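Local coordinates for protein C alpha-dehydrogenase (Sphingobium sp. SYK-6, PDB 4YAG) that is a short-chain dehydrogenase/reductase of the lignin beta-aryl ether cleavage pathway that binds NADH and probably oxidises an alcohol at the alpha carbon of its substrates, at residues G29-L34 and G55-T60; A35-D40 and R62-D67; N141-A146 and A164-T169. All blocks are in the same frame, centred on the assembly; numbering follows the deposited sequence.

Contact 1: G29-L34 and G55-T60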
loop_
_atom_site.group_PDB
_atom_site.type_symbol
_atom_site.label_atom_id
_atom_site.label_comp_id
_atom_site.label_asym_id
_atom_site.label_seq_id
_atom_site.Cartn_x
_atom_site.Cartn_y
_atom_site.Cartn_z
ATOM N N GLY A 29 14.869 -21.809 -21.040
ATOM C CA GLY A 29 16.289 -21.512 -21.202
ATOM C C GLY A 29 16.952 -20.619 -20.168
ATOM O O GLY A 29 18.138 -20.286 -20.319
ATOM N N ALA A 30 16.213 -20.207 -19.136
ATOM C CA ALA A 30 16.792 -19.391 -18.078
ATOM C C ALA A 30 17.523 -20.248 -17.057
ATOM O O ALA A 30 17.149 -21.397 -16.804
ATOM C CB ALA A 30 15.703 -18.604 -17.363
ATOM N N ARG A 31 18.558 -19.672 -16.463
ATOM C CA ARG A 31 19.143 -20.191 -15.242
ATOM C C ARG A 31 18.456 -19.518 -14.080
ATOM O O ARG A 31 17.922 -18.415 -14.225
ATOM C CB ARG A 31 20.647 -19.933 -15.182
ATOM C CG ARG A 31 21.377 -20.514 -16.372
ATOM C CD ARG A 31 22.882 -20.322 -16.286
ATOM N NE ARG A 31 23.500 -21.301 -15.388
ATOM C CZ ARG A 31 24.597 -21.064 -14.672
ATOM N NH1 ARG A 31 25.204 -19.888 -14.749
ATOM N NH2 ARG A 31 25.099 -22.000 -13.883
ATOM N N LEU A 32 18.470 -20.169 -12.928
ATOM C CA LEU A 32 17.651 -19.733 -11.799
ATOM C C LEU A 32 18.433 -19.474 -10.526
ATOM O O LEU A 32 19.341 -20.223 -10.176
ATOM C CB LEU A 32 16.607 -20.791 -11.458
ATOM C CG LEU A 32 15.692 -21.263 -12.582
ATOM C CD1 LEU A 32 14.852 -22.421 -12.063
ATOM C CD2 LEU A 32 14.846 -20.119 -13.094
ATOM N N VAL A 33 18.007 -18.439 -9.801
ATOM C CA VAL A 33 18.359 -18.276 -8.408
ATOM C C VAL A 33 17.052 -18.234 -7.643
ATOM O O VAL A 33 16.209 -17.347 -7.882
ATOM C CB VAL A 33 19.164 -16.991 -8.161
ATOM C CG1 VAL A 33 19.412 -16.776 -6.681
ATOM C CG2 VAL A 33 20.449 -17.047 -8.908
ATOM N N LEU A 34 16.864 -19.214 -6.767
ATOM C CA LEU A 34 15.665 -19.294 -5.937
ATOM C C LEU A 34 16.010 -18.764 -4.550
ATOM O O LEU A 34 16.912 -19.266 -3.887
ATOM C CB LEU A 34 15.157 -20.731 -5.846
ATOM C CG LEU A 34 15.004 -21.462 -7.173
ATOM C CD1 LEU A 34 14.488 -22.863 -6.943
ATOM C CD2 LEU A 34 14.104 -20.727 -8.130
ATOM N N GLY A 55 20.400 -29.411 -12.035
ATOM C CA GLY A 55 20.921 -28.749 -10.846
ATOM C C GLY A 55 21.964 -27.661 -11.085
ATOM O O GLY A 55 22.014 -26.658 -10.354
ATOM N N ARG A 56 22.794 -27.834 -12.102
ATOM C CA ARG A 56 23.841 -26.846 -12.375
ATOM C C ARG A 56 23.265 -25.490 -12.752
ATOM O O ARG A 56 23.971 -24.482 -12.733
ATOM C CB ARG A 56 24.735 -27.320 -13.504
ATOM C CG ARG A 56 24.015 -27.380 -14.823
ATOM C CD ARG A 56 24.779 -28.181 -15.833
ATOM N NE ARG A 56 24.009 -28.292 -17.066
ATOM C CZ ARG A 56 22.987 -29.123 -17.236
ATOM N NH1 ARG A 56 22.615 -29.935 -16.255
ATOM N NH2 ARG A 56 22.343 -29.150 -18.398
ATOM N N ASN A 57 21.992 -25.467 -13.117
ATOM C CA ASN A 57 21.371 -24.226 -13.577
ATOM C C ASN A 57 20.444 -23.605 -12.542
ATOM O O ASN A 57 19.673 -22.710 -12.868
ATOM C CB ASN A 57 20.640 -24.486 -14.895
ATOM C CG ASN A 57 21.604 -24.680 -16.033
ATOM O OD1 ASN A 57 22.580 -23.937 -16.148
ATOM N ND2 ASN A 57 21.378 -25.709 -16.848
ATOM N N VAL A 58 20.552 -24.073 -11.299
ATOM C CA VAL A 58 19.709 -23.616 -10.206
ATOM C C VAL A 58 20.566 -23.405 -8.962
ATOM O O VAL A 58 21.247 -24.321 -8.495
ATOM C CB VAL A 58 18.602 -24.618 -9.876
ATOM C CG1 VAL A 58 17.704 -24.038 -8.767
ATOM C CG2 VAL A 58 17.783 -24.925 -11.122
ATOM N N HIS A 59 20.565 -22.166 -8.473
ATOM C CA HIS A 59 21.268 -21.820 -7.245
ATOM C C HIS A 59 20.227 -21.391 -6.219
ATOM O O HIS A 59 19.262 -20.734 -6.577
ATOM C CB HIS A 59 22.237 -20.668 -7.502
ATOM C CG HIS A 59 23.002 -20.222 -6.297
ATOM N ND1 HIS A 59 23.837 -21.063 -5.587
ATOM C CD2 HIS A 59 23.098 -19.015 -5.693
ATOM C CE1 HIS A 59 24.394 -20.397 -4.595
ATOM N NE2 HIS A 59 23.963 -19.146 -4.634
ATOM N N THR A 60 20.419 -21.753 -4.956
ATOM C CA THR A 60 19.474 -21.391 -3.912
ATOM C C THR A 60 20.128 -20.460 -2.905
ATOM O O THR A 60 21.299 -20.602 -2.576
ATOM C CB THR A 60 18.937 -22.620 -3.171
ATOM O OG1 THR A 60 20.032 -23.375 -2.669
ATOM C CG2 THR A 60 18.118 -23.485 -4.129
#
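The edge of the Arg-31 guanidinium meets Asn-57 and Arg-56, its plane standing 86° to the Asn-57 amide. Arg-31 NE donates a hydrogen bond to Asn-57 OD1 at 2.9 Å, in the carbonyl plane and on a lone pair, and Arg-31 NH2 to Arg-56 O at 3.0 Å. A bend at chi3 (79°) turns the group to this double grip just before strand 58-62 begins. Asn-57 ND2, bonded to Gln-54 OE1, lies over one face of the Arg-56 guanidinium, offset toward its rim; Arg-56 NH1 bonds to Gln-53 O.

Beyond this polar end the backbones run parallel. Leu-32 N donates to Asn-57 O, His-59 N to Leu-32 O, and Leu-34 N to His-59 O. On one face of the sheet Val-58 spreads its two methyls between the leucines: CG2 lies 4.0 Å from Leu-32 CD1, CG1 3.9 Å from Leu-34 CD1. Val-33 and His-59 occupy the other face, where His-59 NE2 is bonded to Glu-77.

Strands 31-36 and 58-62 are the ends of a beta-alpha-beta unit of the Rossmann fold. Helices 16-27 and 39-51 cover the leucine face, helix 68-82 packs on the Val-33 face, and strand 7-11 continues the sheet beyond strand 31-36.

Contact 2: A35-D40 and R62-D67. With NAI (1,4-dihydronicotinamide adenine dinucleotide), chain C.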
loop_
_atom_site.group_PDB
_atom_site.type_symbol
_atom_site.label_atom_id
_atom_site.label_comp_id
_atom_site.label_asym_id
_atom_site.label_seq_id
_atom_site.Cartn_x
_atom_site.Cartn_y
_atom_site.Cartn_z
ATOM N N ALA A 35 15.291 -17.727 -4.124
ATOM C CA ALA A 35 15.518 -17.087 -2.846
ATOM C C ALA A 35 14.276 -17.329 -1.984
ATOM O O ALA A 35 13.155 -17.086 -2.401
ATOM C CB ALA A 35 15.768 -15.588 -3.025
ATOM N N ASP A 36 14.479 -17.836 -0.786
ATOM C CA ASP A 36 13.349 -18.265 0.048
ATOM C C ASP A 36 13.773 -18.272 1.503
ATOM O O ASP A 36 14.937 -18.555 1.833
ATOM C CB ASP A 36 12.916 -19.665 -0.397
ATOM C CG ASP A 36 11.468 -19.981 -0.083
ATOM O OD1 ASP A 36 11.149 -20.177 1.111
ATOM O OD2 ASP A 36 10.658 -20.050 -1.047
ATOM N N ILE A 37 12.817 -18.050 2.390
ATOM C CA ILE A 37 13.102 -18.028 3.810
ATOM C C ILE A 37 13.098 -19.444 4.420
ATOM O O ILE A 37 13.587 -19.649 5.526
ATOM C CB ILE A 37 12.085 -17.087 4.547
ATOM C CG1 ILE A 37 12.644 -16.618 5.890
ATOM C CG2 ILE A 37 10.746 -17.769 4.722
ATOM C CD1 ILE A 37 11.784 -15.538 6.524
ATOM N N ARG A 38 12.559 -20.418 3.688
ATOM C CA ARG A 38 12.420 -21.784 4.183
ATOM C C ARG A 38 13.502 -22.697 3.617
ATOM O O ARG A 38 13.481 -23.018 2.429
ATOM C CB ARG A 38 11.041 -22.327 3.814
ATOM C CG ARG A 38 9.898 -21.725 4.647
ATOM C CD ARG A 38 9.744 -22.373 6.004
ATOM N NE ARG A 38 9.413 -23.798 5.907
ATOM C CZ ARG A 38 8.180 -24.268 5.732
ATOM N NH1 ARG A 38 7.146 -23.431 5.631
ATOM N NH2 ARG A 38 7.983 -25.574 5.628
ATOM N N GLN A 39 14.434 -23.108 4.468
ATOM C CA GLN A 39 15.514 -23.981 4.030
ATOM C C GLN A 39 14.971 -25.303 3.520
ATOM O O GLN A 39 15.506 -25.850 2.547
ATOM C CB GLN A 39 16.518 -24.241 5.149
ATOM C CG GLN A 39 17.772 -24.987 4.652
ATOM C CD GLN A 39 18.537 -24.206 3.601
ATOM O OE1 GLN A 39 19.045 -23.114 3.863
ATOM N NE2 GLN A 39 18.637 -24.770 2.396
ATOM N N ASP A 40 13.919 -25.815 4.147
ATOM C CA ASP A 40 13.368 -27.100 3.711
ATOM C C ASP A 40 12.742 -27.010 2.311
ATOM O O ASP A 40 12.889 -27.943 1.504
ATOM C CB ASP A 40 12.406 -27.710 4.743
ATOM C CG ASP A 40 11.244 -26.803 5.105
ATOM O OD1 ASP A 40 11.306 -25.583 4.870
ATOM O OD2 ASP A 40 10.255 -27.322 5.661
ATOM N N ARG A 62 19.016 -18.715 0.903
ATOM C CA ARG A 62 18.083 -18.536 2.009
ATOM C C ARG A 62 18.125 -17.074 2.461
ATOM O O ARG A 62 19.199 -16.560 2.848
ATOM C CB ARG A 62 18.441 -19.459 3.162
ATOM C CG ARG A 62 17.457 -19.348 4.321
ATOM C CD ARG A 62 17.736 -20.341 5.397
ATOM N NE ARG A 62 16.883 -20.120 6.562
ATOM C CZ ARG A 62 17.230 -19.406 7.632
ATOM N NH1 ARG A 62 18.427 -18.828 7.714
ATOM N NH2 ARG A 62 16.370 -19.274 8.633
ATOM N N LEU A 63 16.967 -16.418 2.453
ATOM C CA LEU A 63 16.897 -15.031 2.879
ATOM C C LEU A 63 15.467 -14.657 3.206
ATOM O O LEU A 63 14.534 -15.368 2.867
ATOM C CB LEU A 63 17.453 -14.076 1.818
ATOM C CG LEU A 63 16.860 -14.090 0.421
ATOM C CD1 LEU A 63 15.472 -13.466 0.346
ATOM C CD2 LEU A 63 17.792 -13.347 -0.553
ATOM N N ASP A 64 15.343 -13.546 3.921
ATOM C CA ASP A 64 14.074 -12.869 4.200
ATOM C C ASP A 64 14.019 -11.614 3.320
ATOM O O ASP A 64 14.886 -10.743 3.452
ATOM C CB ASP A 64 14.081 -12.485 5.675
ATOM C CG ASP A 64 12.863 -11.686 6.117
ATOM O OD1 ASP A 64 11.966 -11.381 5.315
ATOM O OD2 ASP A 64 12.823 -11.378 7.330
ATOM N N VAL A 65 13.025 -11.514 2.436
ATOM C CA VAL A 65 12.922 -10.384 1.492
ATOM C C VAL A 65 12.749 -9.043 2.195
ATOM O O VAL A 65 12.970 -7.989 1.588
ATOM C CB VAL A 65 11.779 -10.561 0.463
ATOM C CG1 VAL A 65 12.064 -11.759 -0.447
ATOM C CG2 VAL A 65 10.425 -10.707 1.157
ATOM N N SER A 66 12.364 -9.084 3.467
ATOM C CA SER A 66 12.150 -7.852 4.227
ATOM C C SER A 66 13.416 -7.400 4.951
ATOM O O SER A 66 13.417 -6.403 5.679
ATOM C CB SER A 66 10.955 -7.969 5.179
ATOM O OG SER A 66 11.172 -8.905 6.201
ATOM N N ASP A 67 14.516 -8.121 4.735
ATOM C CA ASP A 67 15.814 -7.758 5.309
ATOM C C ASP A 67 16.663 -7.126 4.204
ATOM O O ASP A 67 17.159 -7.811 3.289
ATOM C CB ASP A 67 16.489 -8.990 5.923
ATOM C CG ASP A 67 17.808 -8.668 6.614
ATOM O OD1 ASP A 67 18.602 -7.853 6.083
ATOM O OD2 ASP A 67 18.077 -9.289 7.673
HETATM P PA NAI C . 3.880 -20.567 -1.081
HETATM O O1A NAI C . 3.932 -20.425 0.414
HETATM O O2A NAI C . 3.704 -21.968 -1.632
HETATM O O5B NAI C . 5.161 -19.931 -1.734
HETATM C C5B NAI C . 5.710 -18.766 -1.188
HETATM C C4B NAI C . 7.124 -19.018 -0.844
HETATM O O4B NAI C . 7.625 -17.710 -0.417
HETATM C C3B NAI C . 7.377 -19.983 0.227
HETATM O O3B NAI C . 8.332 -20.993 -0.161
HETATM C C2B NAI C . 7.827 -19.182 1.347
HETATM O O2B NAI C . 8.724 -19.870 2.233
HETATM C C1B NAI C . 8.416 -17.987 0.745
HETATM N N9A NAI C . 8.449 -16.847 1.623
HETATM C C8A NAI C . 7.476 -16.408 2.495
HETATM N N7A NAI C . 7.912 -15.340 3.177
HETATM C C5A NAI C . 9.182 -15.039 2.758
HETATM C C6A NAI C . 10.142 -14.077 3.074
HETATM N N6A NAI C . 9.891 -13.154 4.099
HETATM N N1A NAI C . 11.339 -14.072 2.434
HETATM C C2A NAI C . 11.609 -15.001 1.487
HETATM N N3A NAI C . 10.725 -15.951 1.147
HETATM C C4A NAI C . 9.522 -15.998 1.763
HETATM O O3 NAI C . 2.635 -19.677 -1.497
HETATM P PN NAI C . 2.214 -19.036 -2.915
HETATM O O1N NAI C . 2.949 -19.668 -4.090
HETATM O O2N NAI C . 0.715 -19.191 -2.971
HETATM O O5D NAI C . 2.636 -17.493 -2.757
HETATM C C5D NAI C . 3.295 -16.772 -3.802
HETATM C C4D NAI C . 2.654 -15.444 -3.976
HETATM O O4D NAI C . 1.335 -15.649 -4.604
HETATM C C3D NAI C . 2.412 -14.712 -2.730
HETATM O O3D NAI C . 2.827 -13.341 -2.902
HETATM C C2D NAI C . 0.971 -14.788 -2.502
HETATM O O2D NAI C . 0.505 -13.664 -1.746
HETATM C C1D NAI C . 0.406 -14.792 -3.839
HETATM N N1N NAI C . -0.896 -15.298 -4.066
HETATM C C2N NAI C . -1.231 -16.625 -3.940
HETATM C C3N NAI C . -2.524 -17.036 -4.215
HETATM C C7N NAI C . -2.914 -18.469 -4.088
HETATM O O7N NAI C . -4.102 -18.843 -4.188
HETATM N N7N NAI C . -1.836 -19.443 -3.933
HETATM C C4N NAI C . -3.498 -16.141 -4.626
HETATM C C5N NAI C . -3.132 -14.819 -4.801
HETATM C C6N NAI C . -1.850 -14.411 -4.537
#
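The adenosine end of the NADH site is built here, at the C-terminal edge of the Rossmann sheet, where Ile-37 and Asp-64 lie side by side and point the same way, Ile-37 CD1 3.9 Å from Asp-64 CB. Asp-36 is the acidic residue at the end of the second strand that in this superfamily commonly reads the adenine ribose: OD1 accepts from O2B and OD2 from O3B of the dinucleotide, both at 2.7 Å. Its carboxylate is held in an Asx turn, Arg-38 N donating to the anti lone pair of OD1.

The chi1 of Ile-37, -158°, sends CG1 and CD1 toward Asp-64 and lays CG2 against the adenine, 3.7 Å from C4A. At the rim of the base, Asp-64 OD1 accepts a hydrogen bond from N6A at 3.0 Å. Next to it on the base, N1A accepts from Val-65 N at 3.1 Å, nearly straight at 164°. Ser-66 N closes a second Asx turn on Asp-64 OD1, and Ser-66 OG bonds to the same oxygen from the same face of the carboxylate; Asp-64 OD2 forms a salt bridge with Arg-205.

One backbone bond, Leu-63 N to Asp-36 O, joins the segments, with its donor well above the carbonyl plane. The end of the Leu-63 side chain turns back onto Ala-35 CB. At the outer end the extended Arg-62 chain crosses Gln-39 at about a right angle, Arg-62 CD 3.4 Å from Gln-39 OE1, while Gln-39 NE2 is hydrogen-bonded to Asp-43.

Strand 31-36 leads through this loop into helix 39-51, whose Leu-42 touches Asp-36 and Arg-62. Leu-63 packs on helix 68-82, and Asp-64 and Ser-66 on helix 105-133.

Contact 3: N141-A146 and A164-T169. With NAI (1,4-dihydronicotinamide adenine dinucleotide), chain C.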
loop_
_atom_site.group_PDB
_atom_site.type_symbol
_atom_site.label_atom_id
_atom_site.label_comp_id
_atom_site.label_asym_id
_atom_site.label_seq_id
_atom_site.Cartn_x
_atom_site.Cartn_y
_atom_site.Cartn_z
ATOM N N ASN A 141 5.978 -8.732 -10.402
ATOM C CA ASN A 141 5.564 -8.684 -9.001
ATOM C C ASN A 141 4.296 -9.485 -8.816
ATOM O O ASN A 141 3.343 -9.289 -9.555
ATOM C CB ASN A 141 5.277 -7.219 -8.593
ATOM C CG ASN A 141 6.520 -6.360 -8.635
ATOM O OD1 ASN A 141 7.616 -6.823 -8.332
ATOM N ND2 ASN A 141 6.366 -5.111 -9.059
ATOM N N THR A 142 4.258 -10.357 -7.817
ATOM C CA THR A 142 3.035 -11.108 -7.572
ATOM C C THR A 142 2.162 -10.362 -6.588
ATOM O O THR A 142 2.506 -10.244 -5.414
ATOM C CB THR A 142 3.303 -12.500 -7.019
ATOM O OG1 THR A 142 4.226 -13.186 -7.885
ATOM C CG2 THR A 142 2.003 -13.269 -6.931
ATOM N N ALA A 143 1.044 -9.849 -7.077
ATOM C CA ALA A 143 0.067 -9.225 -6.194
ATOM C C ALA A 143 -1.016 -10.275 -5.911
ATOM O O ALA A 143 -0.697 -11.375 -5.434
ATOM C CB ALA A 143 -0.481 -7.961 -6.827
ATOM N N SER A 144 -2.278 -9.961 -6.206
ATOM C CA SER A 144 -3.399 -10.870 -6.002
ATOM C C SER A 144 -4.644 -10.205 -6.562
ATOM O O SER A 144 -4.715 -8.977 -6.597
ATOM C CB SER A 144 -3.639 -11.118 -4.518
ATOM O OG SER A 144 -4.812 -11.910 -4.364
ATOM N N LEU A 145 -5.642 -10.994 -6.962
ATOM C CA LEU A 145 -6.928 -10.403 -7.291
ATOM C C LEU A 145 -7.565 -9.807 -6.032
ATOM O O LEU A 145 -8.437 -8.946 -6.121
ATOM C CB LEU A 145 -7.848 -11.416 -7.947
ATOM C CG LEU A 145 -7.485 -11.718 -9.396
ATOM C CD1 LEU A 145 -8.266 -12.926 -9.944
ATOM C CD2 LEU A 145 -7.732 -10.519 -10.274
ATOM N N ALA A 146 -7.085 -10.209 -4.862
ATOM C CA ALA A 146 -7.549 -9.610 -3.604
ATOM C C ALA A 146 -7.117 -8.146 -3.452
ATOM O O ALA A 146 -7.581 -7.434 -2.563
ATOM C CB ALA A 146 -7.069 -10.412 -2.421
ATOM N N ALA A 164 -1.430 -2.114 -3.198
ATOM C CA ALA A 164 -0.247 -1.284 -3.340
ATOM C C ALA A 164 0.732 -1.868 -4.362
ATOM O O ALA A 164 1.354 -1.128 -5.105
ATOM C CB ALA A 164 0.445 -1.089 -2.010
ATOM N N VAL A 165 0.888 -3.187 -4.374
ATOM C CA VAL A 165 1.793 -3.804 -5.334
ATOM C C VAL A 165 1.334 -3.596 -6.773
ATOM O O VAL A 165 2.145 -3.410 -7.689
ATOM C CB VAL A 165 1.950 -5.314 -5.022
ATOM C CG1 VAL A 165 2.752 -6.025 -6.128
ATOM C CG2 VAL A 165 2.637 -5.485 -3.692
ATOM N N ILE A 166 0.028 -3.636 -6.996
ATOM C CA ILE A 166 -0.485 -3.389 -8.325
ATOM C C ILE A 166 -0.094 -1.965 -8.773
ATOM O O ILE A 166 0.444 -1.759 -9.853
ATOM C CB ILE A 166 -2.014 -3.585 -8.374
ATOM C CG1 ILE A 166 -2.375 -5.052 -8.085
ATOM C CG2 ILE A 166 -2.545 -3.123 -9.715
ATOM C CD1 ILE A 166 -3.867 -5.280 -7.847
ATOM N N THR A 167 -0.374 -0.976 -7.922
ATOM C CA THR A 167 -0.077 0.419 -8.253
ATOM C C THR A 167 1.430 0.640 -8.395
ATOM O O THR A 167 1.876 1.342 -9.290
ATOM C CB THR A 167 -0.677 1.335 -7.194
ATOM O OG1 THR A 167 -2.098 1.141 -7.196
ATOM C CG2 THR A 167 -0.360 2.809 -7.466
ATOM N N LEU A 168 2.206 0.054 -7.489
ATOM C CA LEU A 168 3.666 0.123 -7.573
ATOM C C LEU A 168 4.126 -0.283 -8.962
ATOM O O LEU A 168 4.950 0.386 -9.596
ATOM C CB LEU A 168 4.264 -0.792 -6.505
ATOM C CG LEU A 168 5.771 -1.067 -6.588
ATOM C CD1 LEU A 168 6.539 0.224 -6.302
ATOM C CD2 LEU A 168 6.179 -2.172 -5.650
ATOM N N THR A 169 3.604 -1.403 -9.436
ATOM C CA THR A 169 4.056 -1.961 -10.702
ATOM C C THR A 169 3.682 -1.030 -11.850
ATOM O O THR A 169 4.476 -0.763 -12.754
ATOM C CB THR A 169 3.479 -3.356 -10.940
ATOM O OG1 THR A 169 3.744 -4.191 -9.811
ATOM C CG2 THR A 169 4.099 -3.971 -12.178
HETATM P PA NAI C . 3.880 -20.567 -1.081
HETATM O O1A NAI C . 3.932 -20.425 0.414
HETATM O O2A NAI C . 3.704 -21.968 -1.632
HETATM O O5B NAI C . 5.161 -19.931 -1.734
HETATM C C5B NAI C . 5.710 -18.766 -1.188
HETATM C C4B NAI C . 7.124 -19.018 -0.844
HETATM O O4B NAI C . 7.625 -17.710 -0.417
HETATM C C3B NAI C . 7.377 -19.983 0.227
HETATM O O3B NAI C . 8.332 -20.993 -0.161
HETATM C C2B NAI C . 7.827 -19.182 1.347
HETATM O O2B NAI C . 8.724 -19.870 2.233
HETATM C C1B NAI C . 8.416 -17.987 0.745
HETATM N N9A NAI C . 8.449 -16.847 1.623
HETATM C C8A NAI C . 7.476 -16.408 2.495
HETATM N N7A NAI C . 7.912 -15.340 3.177
HETATM C C5A NAI C . 9.182 -15.039 2.758
HETATM C C6A NAI C . 10.142 -14.077 3.074
HETATM N N6A NAI C . 9.891 -13.154 4.099
HETATM N N1A NAI C . 11.339 -14.072 2.434
HETATM C C2A NAI C . 11.609 -15.001 1.487
HETATM N N3A NAI C . 10.725 -15.951 1.147
HETATM C C4A NAI C . 9.522 -15.998 1.763
HETATM O O3 NAI C . 2.635 -19.677 -1.497
HETATM P PN NAI C . 2.214 -19.036 -2.915
HETATM O O1N NAI C . 2.949 -19.668 -4.090
HETATM O O2N NAI C . 0.715 -19.191 -2.971
HETATM O O5D NAI C . 2.636 -17.493 -2.757
HETATM C C5D NAI C . 3.295 -16.772 -3.802
HETATM C C4D NAI C . 2.654 -15.444 -3.976
HETATM O O4D NAI C . 1.335 -15.649 -4.604
HETATM C C3D NAI C . 2.412 -14.712 -2.730
HETATM O O3D NAI C . 2.827 -13.341 -2.902
HETATM C C2D NAI C . 0.971 -14.788 -2.502
HETATM O O2D NAI C . 0.505 -13.664 -1.746
HETATM C C1D NAI C . 0.406 -14.792 -3.839
HETATM N N1N NAI C . -0.896 -15.298 -4.066
HETATM C C2N NAI C . -1.231 -16.625 -3.940
HETATM C C3N NAI C . -2.524 -17.036 -4.215
HETATM C C7N NAI C . -2.914 -18.469 -4.088
HETATM O O7N NAI C . -4.102 -18.843 -4.188
HETATM N N7N NAI C . -1.836 -19.443 -3.933
HETATM C C4N NAI C . -3.498 -16.141 -4.626
HETATM C C5N NAI C . -3.132 -14.819 -4.801
HETATM C C6N NAI C . -1.850 -14.411 -4.537
#
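The backbone of Asn-141 to Ala-146 leaves strand 137-142 and passes along helix 156-177, coming closest where the CA atoms of Ala-143 and Val-165 lie 5.8 Å apart. The side chains of Asn-141 and Thr-169 pass alongside one another, head to tail. With CG beside its own backbone N (chi1 -65°), Asn-141 brings ND2 to Thr-169 OG1 at 2.9 Å, an almost straight bond of 177° that lies in the amide plane.

Thr-169 OG1 in turn donates a hydrogen bond to Val-165 O at 2.8 Å. That carbonyl also receives the helical bond from Thr-169 N, the two donors arriving from opposite faces. Asn-141 OD1 is bonded to Asn-90, so a bond at each end of this buried amide fixes its rotation.

Next to the polar chain, Val-165 CG1 fits between Asn-141 CB, at 3.7 Å, and Ala-143 CB. Ile-166 CG1 meets the same Ala-143 methyl at 3.7 Å, so one small side chain receives two branched ones from the helix.

The other side of the loop lines the cofactor pocket. Thr-142 CG2 touches the nicotinamide ribose at O4D, and Ser-144 OG lies 3.4 Å from C5N of the ring while accepting from Ala-146 N in an ST turn. Lys-162, which binds NADH, bonds to Thr-142 O. Ser-144 packs on Lys-162 and Tyr-158; the three probably represent the family's Ser-Tyr-Lys pattern, with Tyr-158 and Lys-162 as its YxxxK pair.

Ala-143, Ile-166 and Thr-169 also pack on strand 181-187, which completes this beta-alpha-beta unit. Helix 105-133 flanks Asn-141 and Leu-168, and the second subunit packs against the outer side of helix 156-177.

In the fold
All three contacts belong to one parallel Rossmann sheet. Contacts 1 and 2 share strand 31-36 and cross along the chain: 29-34 runs into 35-40, and 55-60 is followed by 62-67. Contact 1 is the strand pair and contact 2 the loops into which it runs at its C-terminal end, with centres about 16 Å apart. Contact 3 comes later, across the chain's centre, its centre about 26 Å from that of contact 1 and about 20 Å from that of contact 2. Contacts 2 and 3 do not touch, yet the dinucleotide spans them: its adenosine lies between 35-40 and 62-67 and its nicotinamide beside 141-146, so the two halves of the sheet hold opposite ends of one cofactor.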